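Local coordinates for protein probable hydrolase (Pseudomonas aeruginosa, PDB 7AL6) that is of unknown function but has the alpha/beta hydrolase fold and probably acts as a hydrolase, perhaps a lipolytic one, at residues S97-S102 with A123-L128. Sequence-based numbering, arbitrary orientation.
Sequences SLLGHS and ALIDGL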
loop_
_atom_site.group_PDB
_atom_site.type_symbol
_atom_site.label_atom_id
_atom_site.label_comp_id
_atom_site.label_asym_id
_atom_site.label_seq_id
_atom_site.Cartn_x
_atom_site.Cartn_y
_atom_site.Cartn_z
ATOM N N SER A 97 15.458 -27.483 -3.575
ATOM C CA SER A 97 16.870 -27.133 -3.648
ATOM C C SER A 97 17.015 -25.675 -4.045
ATOM O O SER A 97 16.074 -25.059 -4.565
ATOM C CB SER A 97 17.571 -28.064 -4.621
ATOM O OG SER A 97 17.639 -29.366 -4.005
ATOM N N LEU A 98 18.191 -25.113 -3.742
ATOM C CA LEU A 98 18.537 -23.750 -4.127
ATOM C C LEU A 98 19.773 -23.693 -5.019
ATOM O O LEU A 98 20.744 -24.440 -4.844
ATOM C CB LEU A 98 18.731 -22.878 -2.891
ATOM C CG LEU A 98 17.440 -22.650 -2.081
ATOM C CD1 LEU A 98 17.818 -22.012 -0.773
ATOM C CD2 LEU A 98 16.399 -21.859 -2.803
ATOM N N LEU A 99 19.702 -22.808 -6.010
ATOM C CA LEU A 99 20.781 -22.509 -6.935
ATOM C C LEU A 99 20.998 -21.017 -6.836
ATOM O O LEU A 99 20.134 -20.235 -7.246
ATOM C CB LEU A 99 20.406 -22.937 -8.346
ATOM C CG LEU A 99 21.315 -22.406 -9.464
ATOM C CD1 LEU A 99 22.786 -22.821 -9.307
ATOM C CD2 LEU A 99 20.774 -22.864 -10.850
ATOM N N GLY A 100 22.092 -20.598 -6.249
ATOM C CA GLY A 100 22.265 -19.199 -5.919
ATOM C C GLY A 100 23.552 -18.628 -6.463
ATOM O O GLY A 100 24.602 -19.263 -6.389
ATOM N N HIS A 101 23.471 -17.383 -6.950
ATOM C CA HIS A 101 24.629 -16.650 -7.435
ATOM C C HIS A 101 24.861 -15.436 -6.550
ATOM O O HIS A 101 23.950 -14.626 -6.322
ATOM C CB HIS A 101 24.484 -16.220 -8.912
ATOM C CG HIS A 101 25.616 -15.349 -9.372
ATOM N ND1 HIS A 101 25.454 -14.024 -9.704
ATOM C CD2 HIS A 101 26.935 -15.606 -9.497
ATOM C CE1 HIS A 101 26.624 -13.498 -10.008
ATOM N NE2 HIS A 101 27.541 -14.442 -9.895
ATOM N N SER A 102 26.082 -15.324 -6.034
ATOM C CA SER A 102 26.522 -14.168 -5.256
ATOM C C SER A 102 25.573 -13.877 -4.097
ATOM O O SER A 102 25.424 -14.724 -3.200
ATOM C CB SER A 102 26.694 -12.962 -6.183
ATOM O OG SER A 102 27.445 -11.969 -5.527
ATOM N N ALA A 123 23.397 -25.372 -4.602
ATOM C CA ALA A 123 24.360 -25.152 -5.694
ATOM C C ALA A 123 24.692 -23.663 -5.614
ATOM O O ALA A 123 23.807 -22.852 -5.801
ATOM C CB ALA A 123 23.806 -25.579 -7.015
ATOM N N LEU A 124 25.933 -23.333 -5.309
ATOM C CA LEU A 124 26.344 -21.957 -5.068
ATOM C C LEU A 124 27.347 -21.528 -6.131
ATOM O O LEU A 124 28.297 -22.269 -6.428
ATOM C CB LEU A 124 26.925 -21.809 -3.685
ATOM C CG LEU A 124 26.096 -22.373 -2.526
ATOM C CD1 LEU A 124 26.830 -22.194 -1.222
ATOM C CD2 LEU A 124 24.724 -21.691 -2.433
ATOM N N ILE A 125 27.149 -20.332 -6.678
ATOM C CA ILE A 125 28.082 -19.744 -7.670
ATOM C C ILE A 125 28.768 -18.510 -7.063
ATOM O O ILE A 125 28.110 -17.490 -6.910
ATOM C CB ILE A 125 27.396 -19.406 -8.999
ATOM C CG1 ILE A 125 26.635 -20.592 -9.581
ATOM C CG2 ILE A 125 28.406 -18.870 -9.982
ATOM C CD1 ILE A 125 25.778 -20.239 -10.750
ATOM N N ASP A 126 30.031 -18.634 -6.670
ATOM C CA ASP A 126 30.919 -17.535 -6.243
ATOM C C ASP A 126 30.335 -16.677 -5.125
ATOM O O ASP A 126 30.497 -15.503 -5.201
ATOM C CB ASP A 126 31.279 -16.677 -7.445
ATOM C CG ASP A 126 32.697 -16.161 -7.370
ATOM O OD1 ASP A 126 33.554 -16.952 -7.092
ATOM O OD2 ASP A 126 32.888 -14.987 -7.558
ATOM N N GLY A 127 29.666 -17.269 -4.154
ATOM C CA GLY A 127 29.127 -16.571 -2.982
ATOM C C GLY A 127 28.985 -17.513 -1.818
ATOM O O GLY A 127 28.736 -18.653 -2.053
ATOM N N LEU A 128 29.108 -17.017 -0.606
ATOM C CA LEU A 128 28.967 -17.816 0.593
ATOM C C LEU A 128 28.424 -17.019 1.769
ATOM O O LEU A 128 27.332 -17.319 2.303
ATOM C CB LEU A 128 30.323 -18.427 0.953
ATOM C CG LEU A 128 30.242 -19.414 2.111
ATOM C CD1 LEU A 128 29.377 -20.598 1.645
ATOM C CD2 LEU A 128 31.580 -19.909 2.558
#
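With CG of His101 trans to the backbone N (chi1 174°), and CG2 of Ile125 likewise, the imidazole and the branched isoleucine cross at about a right angle, His101 CD2 lying 3.6 Å from Ile125 CG2. The pair belongs to two parallel strands of an alpha/beta hydrolase fold, whose C-terminal ends lead to a probable catalytic site. Strands 96-101 and 119-125 are neighbours in the central sheet, joined as a beta-alpha-beta unit by helix 103-114. Leu98 O accepts from Ala123 N, Gly100 N gives to Ala123 O at 2.9 Å, and Ile125 N donates to Gly100 O. Beside this ladder, on the face of the sheet that carries Leu99, His101, Ala123 and Ile125, Leu99 CD1 rests 3.7 Å from Ala123 CB, and Phe280 of helix 270-284 packs on Leu99, Ala123 and Ile125. Ser102, with positive phi (53°), sits on the strained turn between strand and helix, consistent with a nucleophile elbow. It probably forms a Ser-His-Asp triad with His263 and Asp126: His263 hydrogen-bonds both Ser102 OG and Asp126 OD2, while its carbonyl O is hydrogen-bonded to His101 NE2. Ser102 CB lies over the centre of the His101 ring, and the last rung, Ser102 N to Ile125 O at 3.1 Å, is nearly straight (168° at the hydrogen).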